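Local structure of thioesterase domain protein YiiD (Shewanella oneidensis, 1T82) at residues B[27-39]-B[44-56]. The protein is a putative thioesterase or acyltransferase of the hotdog-fold superfamily whose reaction and substrate remain to be established. Numbering follows the deposited sequence.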
loop_
_atom_site.group_PDB
_atom_site.type_symbol
_atom_site.label_atom_id
_atom_site.label_comp_id
_atom_site.label_asym_id
_atom_site.label_seq_id
_atom_site.Cartn_x
_atom_site.Cartn_y
_atom_site.Cartn_z
ATOM N N PRO B 27 2.405 7.166 11.709
ATOM C CA PRO B 27 3.477 8.052 11.239
ATOM C C PRO B 27 3.607 8.162 9.717
ATOM O O PRO B 27 3.907 9.236 9.197
ATOM C CB PRO B 27 4.722 7.465 11.903
ATOM C CG PRO B 27 4.171 6.911 13.197
ATOM C CD PRO B 27 2.912 6.219 12.719
ATOM N N VAL B 28 3.382 7.056 9.009
ATOM C CA VAL B 28 3.466 7.060 7.550
ATOM C C VAL B 28 2.435 8.011 6.941
ATOM O O VAL B 28 2.715 8.685 5.939
ATOM C CB VAL B 28 3.232 5.640 6.965
ATOM C CG1 VAL B 28 2.860 5.733 5.478
ATOM C CG2 VAL B 28 4.494 4.804 7.116
ATOM N N SER B 29 1.247 8.071 7.536
ATOM C CA SER B 29 0.192 8.940 6.999
ATOM C C SER B 29 0.562 10.416 7.119
ATOM O O SER B 29 0.159 11.237 6.290
ATOM C CB SER B 29 -1.154 8.670 7.696
ATOM O OG SER B 29 -1.164 9.095 9.046
ATOM N N GLU B 30 1.332 10.743 8.153
ATOM C CA GLU B 30 1.779 12.108 8.383
ATOM C C GLU B 30 2.894 12.439 7.402
ATOM O O GLU B 30 2.948 13.543 6.855
ATOM C CB GLU B 30 2.280 12.256 9.817
ATOM C CG GLU B 30 2.778 13.643 10.165
ATOM C CD GLU B 30 3.254 13.731 11.600
ATOM O OE1 GLU B 30 4.212 13.012 11.956
ATOM O OE2 GLU B 30 2.667 14.516 12.372
ATOM N N PHE B 31 3.789 11.485 7.175
ATOM C CA PHE B 31 4.877 11.724 6.238
ATOM C C PHE B 31 4.304 11.925 4.834
ATOM O O PHE B 31 4.759 12.790 4.087
ATOM C CB PHE B 31 5.873 10.557 6.236
ATOM C CG PHE B 31 6.934 10.680 5.182
ATOM C CD1 PHE B 31 6.733 10.144 3.914
ATOM C CD2 PHE B 31 8.107 11.389 5.435
ATOM C CE1 PHE B 31 7.683 10.314 2.909
ATOM C CE2 PHE B 31 9.061 11.566 4.439
ATOM C CZ PHE B 31 8.848 11.026 3.167
HETATM N N MSE B 32 3.291 11.136 4.492
HETATM C CA MSE B 32 2.655 11.224 3.179
HETATM C C MSE B 32 1.725 12.430 3.054
HETATM O O MSE B 32 1.228 12.730 1.963
HETATM C CB MSE B 32 1.864 9.943 2.891
HETATM C CG MSE B 32 2.712 8.707 2.665
HETATM SE SE MSE B 32 1.630 7.196 2.162
HETATM C CE MSE B 32 3.019 5.902 1.817
ATOM N N GLN B 33 1.490 13.111 4.174
ATOM C CA GLN B 33 0.622 14.288 4.216
ATOM C C GLN B 33 -0.785 14.012 3.692
ATOM O O GLN B 33 -1.382 14.839 2.997
ATOM C CB GLN B 33 1.265 15.442 3.435
ATOM C CG GLN B 33 2.576 15.927 4.046
ATOM C CD GLN B 33 2.387 16.697 5.347
ATOM O OE1 GLN B 33 1.314 16.677 5.953
ATOM N NE2 GLN B 33 3.444 17.380 5.784
ATOM N N ILE B 34 -1.311 12.840 4.032
ATOM C CA ILE B 34 -2.653 12.456 3.608
ATOM C C ILE B 34 -3.677 13.191 4.463
ATOM O O ILE B 34 -3.552 13.248 5.688
ATOM C CB ILE B 34 -2.857 10.935 3.754
ATOM C CG1 ILE B 34 -1.803 10.205 2.915
ATOM C CG2 ILE B 34 -4.267 10.544 3.326
ATOM C CD1 ILE B 34 -1.797 8.700 3.084
ATOM N N ALA B 35 -4.684 13.765 3.818
ATOM C CA ALA B 35 -5.705 14.490 4.551
ATOM C C ALA B 35 -7.044 14.459 3.840
ATOM O O ALA B 35 -7.109 14.429 2.614
ATOM C CB ALA B 35 -5.269 15.934 4.770
ATOM N N PRO B 36 -8.140 14.462 4.611
ATOM C CA PRO B 36 -9.489 14.439 4.041
ATOM C C PRO B 36 -9.798 15.759 3.341
ATOM O O PRO B 36 -9.299 16.815 3.738
ATOM C CB PRO B 36 -10.383 14.233 5.265
ATOM C CG PRO B 36 -9.491 13.528 6.235
ATOM C CD PRO B 36 -8.188 14.263 6.068
ATOM N N LEU B 37 -10.612 15.690 2.295
ATOM C CA LEU B 37 -11.011 16.880 1.551
ATOM C C LEU B 37 -12.457 17.245 1.866
ATOM O O LEU B 37 -12.776 18.412 2.094
ATOM C CB LEU B 37 -10.878 16.648 0.042
ATOM C CG LEU B 37 -9.476 16.628 -0.572
ATOM C CD1 LEU B 37 -9.560 16.242 -2.045
ATOM C CD2 LEU B 37 -8.838 17.997 -0.417
ATOM N N SER B 38 -13.330 16.244 1.886
ATOM C CA SER B 38 -14.739 16.491 2.145
ATOM C C SER B 38 -15.523 15.212 2.386
ATOM O O SER B 38 -15.088 14.122 2.014
ATOM C CB SER B 38 -15.351 17.229 0.955
ATOM O OG SER B 38 -15.181 16.469 -0.234
ATOM N N PHE B 39 -16.689 15.356 3.003
ATOM C CA PHE B 39 -17.557 14.220 3.280
ATOM C C PHE B 39 -19.003 14.693 3.230
ATOM O O PHE B 39 -19.513 15.268 4.193
ATOM C CB PHE B 39 -17.243 13.622 4.656
ATOM C CG PHE B 39 -18.137 12.470 5.041
ATOM C CD1 PHE B 39 -18.348 11.408 4.165
ATOM C CD2 PHE B 39 -18.763 12.445 6.283
ATOM C CE1 PHE B 39 -19.169 10.339 4.521
ATOM C CE2 PHE B 39 -19.585 11.381 6.650
ATOM C CZ PHE B 39 -19.790 10.326 5.767
ATOM N N LEU B 44 -16.810 10.209 0.592
ATOM C CA LEU B 44 -15.624 10.734 1.256
ATOM C C LEU B 44 -14.548 10.960 0.199
ATOM O O LEU B 44 -14.275 10.081 -0.621
ATOM C CB LEU B 44 -15.104 9.748 2.313
ATOM C CG LEU B 44 -13.730 10.069 2.914
ATOM C CD1 LEU B 44 -13.808 11.379 3.690
ATOM C CD2 LEU B 44 -13.268 8.937 3.827
ATOM N N SER B 45 -13.954 12.150 0.209
ATOM C CA SER B 45 -12.891 12.495 -0.731
ATOM C C SER B 45 -11.622 12.776 0.072
ATOM O O SER B 45 -11.658 13.508 1.062
ATOM C CB SER B 45 -13.279 13.735 -1.546
ATOM O OG SER B 45 -14.326 13.443 -2.465
ATOM N N VAL B 46 -10.507 12.191 -0.361
ATOM C CA VAL B 46 -9.221 12.335 0.320
ATOM C C VAL B 46 -8.115 12.656 -0.687
ATOM O O VAL B 46 -8.236 12.339 -1.869
ATOM C CB VAL B 46 -8.868 11.013 1.063
ATOM C CG1 VAL B 46 -7.486 11.096 1.697
ATOM C CG2 VAL B 46 -9.925 10.721 2.126
ATOM N N SER B 47 -7.039 13.295 -0.233
ATOM C CA SER B 47 -5.936 13.608 -1.132
ATOM C C SER B 47 -4.616 13.633 -0.375
ATOM O O SER B 47 -4.578 13.447 0.841
ATOM C CB SER B 47 -6.163 14.963 -1.816
ATOM O OG SER B 47 -5.184 15.205 -2.819
ATOM N N ALA B 48 -3.538 13.847 -1.117
ATOM C CA ALA B 48 -2.199 13.929 -0.557
ATOM C C ALA B 48 -1.348 14.573 -1.632
ATOM O O ALA B 48 -1.617 14.411 -2.823
ATOM C CB ALA B 48 -1.660 12.538 -0.221
ATOM N N PRO B 49 -0.327 15.333 -1.226
ATOM C CA PRO B 49 0.552 15.989 -2.189
ATOM C C PRO B 49 1.414 14.943 -2.870
ATOM O O PRO B 49 1.634 13.853 -2.335
ATOM C CB PRO B 49 1.373 16.933 -1.317
ATOM C CG PRO B 49 1.467 16.182 -0.025
ATOM C CD PRO B 49 0.054 15.676 0.152
ATOM N N LEU B 50 1.903 15.274 -4.053
ATOM C CA LEU B 50 2.739 14.350 -4.789
ATOM C C LEU B 50 4.156 14.288 -4.221
ATOM O O LEU B 50 4.731 13.211 -4.104
ATOM C CB LEU B 50 2.790 14.759 -6.261
ATOM C CG LEU B 50 3.601 13.865 -7.196
ATOM C CD1 LEU B 50 3.131 12.412 -7.089
ATOM C CD2 LEU B 50 3.442 14.379 -8.621
ATOM N N ALA B 51 4.695 15.443 -3.839
ATOM C CA ALA B 51 6.067 15.552 -3.340
ATOM C C ALA B 51 6.677 14.434 -2.491
ATOM O O ALA B 51 7.685 13.848 -2.883
ATOM C CB ALA B 51 6.248 16.898 -2.629
ATOM N N PRO B 52 6.095 14.128 -1.319
ATOM C CA PRO B 52 6.679 13.062 -0.496
ATOM C C PRO B 52 6.350 11.670 -1.020
ATOM O O PRO B 52 6.940 10.671 -0.605
ATOM C CB PRO B 52 6.065 13.320 0.876
ATOM C CG PRO B 52 4.689 13.823 0.529
ATOM C CD PRO B 52 4.932 14.746 -0.651
ATOM N N ASN B 53 5.414 11.630 -1.955
ATOM C CA ASN B 53 4.930 10.382 -2.530
ATOM C C ASN B 53 5.427 10.040 -3.929
ATOM O O ASN B 53 4.833 9.208 -4.612
ATOM C CB ASN B 53 3.402 10.420 -2.522
ATOM C CG ASN B 53 2.843 10.590 -1.127
ATOM O OD1 ASN B 53 2.137 11.558 -0.833
ATOM N ND2 ASN B 53 3.163 9.650 -0.255
ATOM N N ILE B 54 6.520 10.661 -4.359
ATOM C CA ILE B 54 7.031 10.395 -5.699
ATOM C C ILE B 54 7.869 9.124 -5.856
ATOM O O ILE B 54 8.252 8.468 -4.879
ATOM C CB ILE B 54 7.876 11.584 -6.223
ATOM C CG1 ILE B 54 9.079 11.829 -5.305
ATOM C CG2 ILE B 54 7.015 12.837 -6.289
ATOM C CD1 ILE B 54 9.998 12.954 -5.783
ATOM N N ASN B 55 8.114 8.785 -7.117
ATOM C CA ASN B 55 8.938 7.650 -7.506
ATOM C C ASN B 55 9.956 8.258 -8.470
ATOM O O ASN B 55 10.004 9.478 -8.624
ATOM C CB ASN B 55 8.107 6.576 -8.215
ATOM C CG ASN B 55 7.335 7.125 -9.395
ATOM O OD1 ASN B 55 7.771 8.071 -10.047
ATOM N ND2 ASN B 55 6.180 6.522 -9.684
ATOM N N LEU B 56 10.754 7.425 -9.126
ATOM C CA LEU B 56 11.773 7.919 -10.048
ATOM C C LEU B 56 11.227 8.719 -11.230
ATOM O O LEU B 56 11.939 9.542 -11.811
ATOM C CB LEU B 56 12.631 6.751 -10.554
ATOM C CG LEU B 56 12.033 5.687 -11.479
ATOM C CD1 LEU B 56 12.152 6.139 -12.931
ATOM C CD2 LEU B 56 12.785 4.376 -11.292
HETATM O O HOH W 1 -16.899 14.308 -0.839
#
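Ser-38 OG is tucked over its own backbone, flanked by N and C (chi1 58°), and Ser-45 OG lies beside its own N (chi1 -70°); on the face the two serines share, these torsions turn both OG atoms toward one water, at an antiparallel hairpin interrupted by a classic beta bulge. The hairpin forms one border of the chain's hotdog-fold sheet: strand 43-47 pairs onward with strand 108-112, whereas strand 35-40 is outermost within the subunit. Evidence for the bulge is the register, which slips by one between Pro-36/Val-46 and Ser-38/Ser-45. Leu-37 N and Ser-38 N both address Ser-45 O, the first at 2.7 Å and the second weakly; the N-H of Leu-37 approaches tilted from the carbonyl plane. Before the bulge, Ala-35 N donates to Ser-47 O almost straight (171°), and Ser-47 N returns a bond to Ala-35 O. Leu-37 brings CD1 to 3.6 Å from Ser-47 CB, while the Ser-47 hydroxyl bonds to Pro-107 O.

On the other sheet face, Pro-36 touches helix 12-25 and Val-46 touches helix 62-84. Just before the strand, Ile-34 CG2 meets Val-46 CG1 at 3.6 Å, the two branched chains meeting at a slant. Gln-33, at positive phi, is the first residue to leave helical geometry after the helix that starts at Pro-27, and Ile-34 N bonds back to Ser-29 O, a Schellman motif; Gln-33 CB then rests 3.5 Å from Pro-49 CD. Further along, Pro-52 CB packs against Phe-31 CE1, and that ring also stacks on Phe-31 of the second subunit, so this part of the contact adjoins the dimer interface. At the opposite end, a water bridges the two serines, 2.8 Å from Ser-38 OG and 3.2 Å from Ser-45 OG.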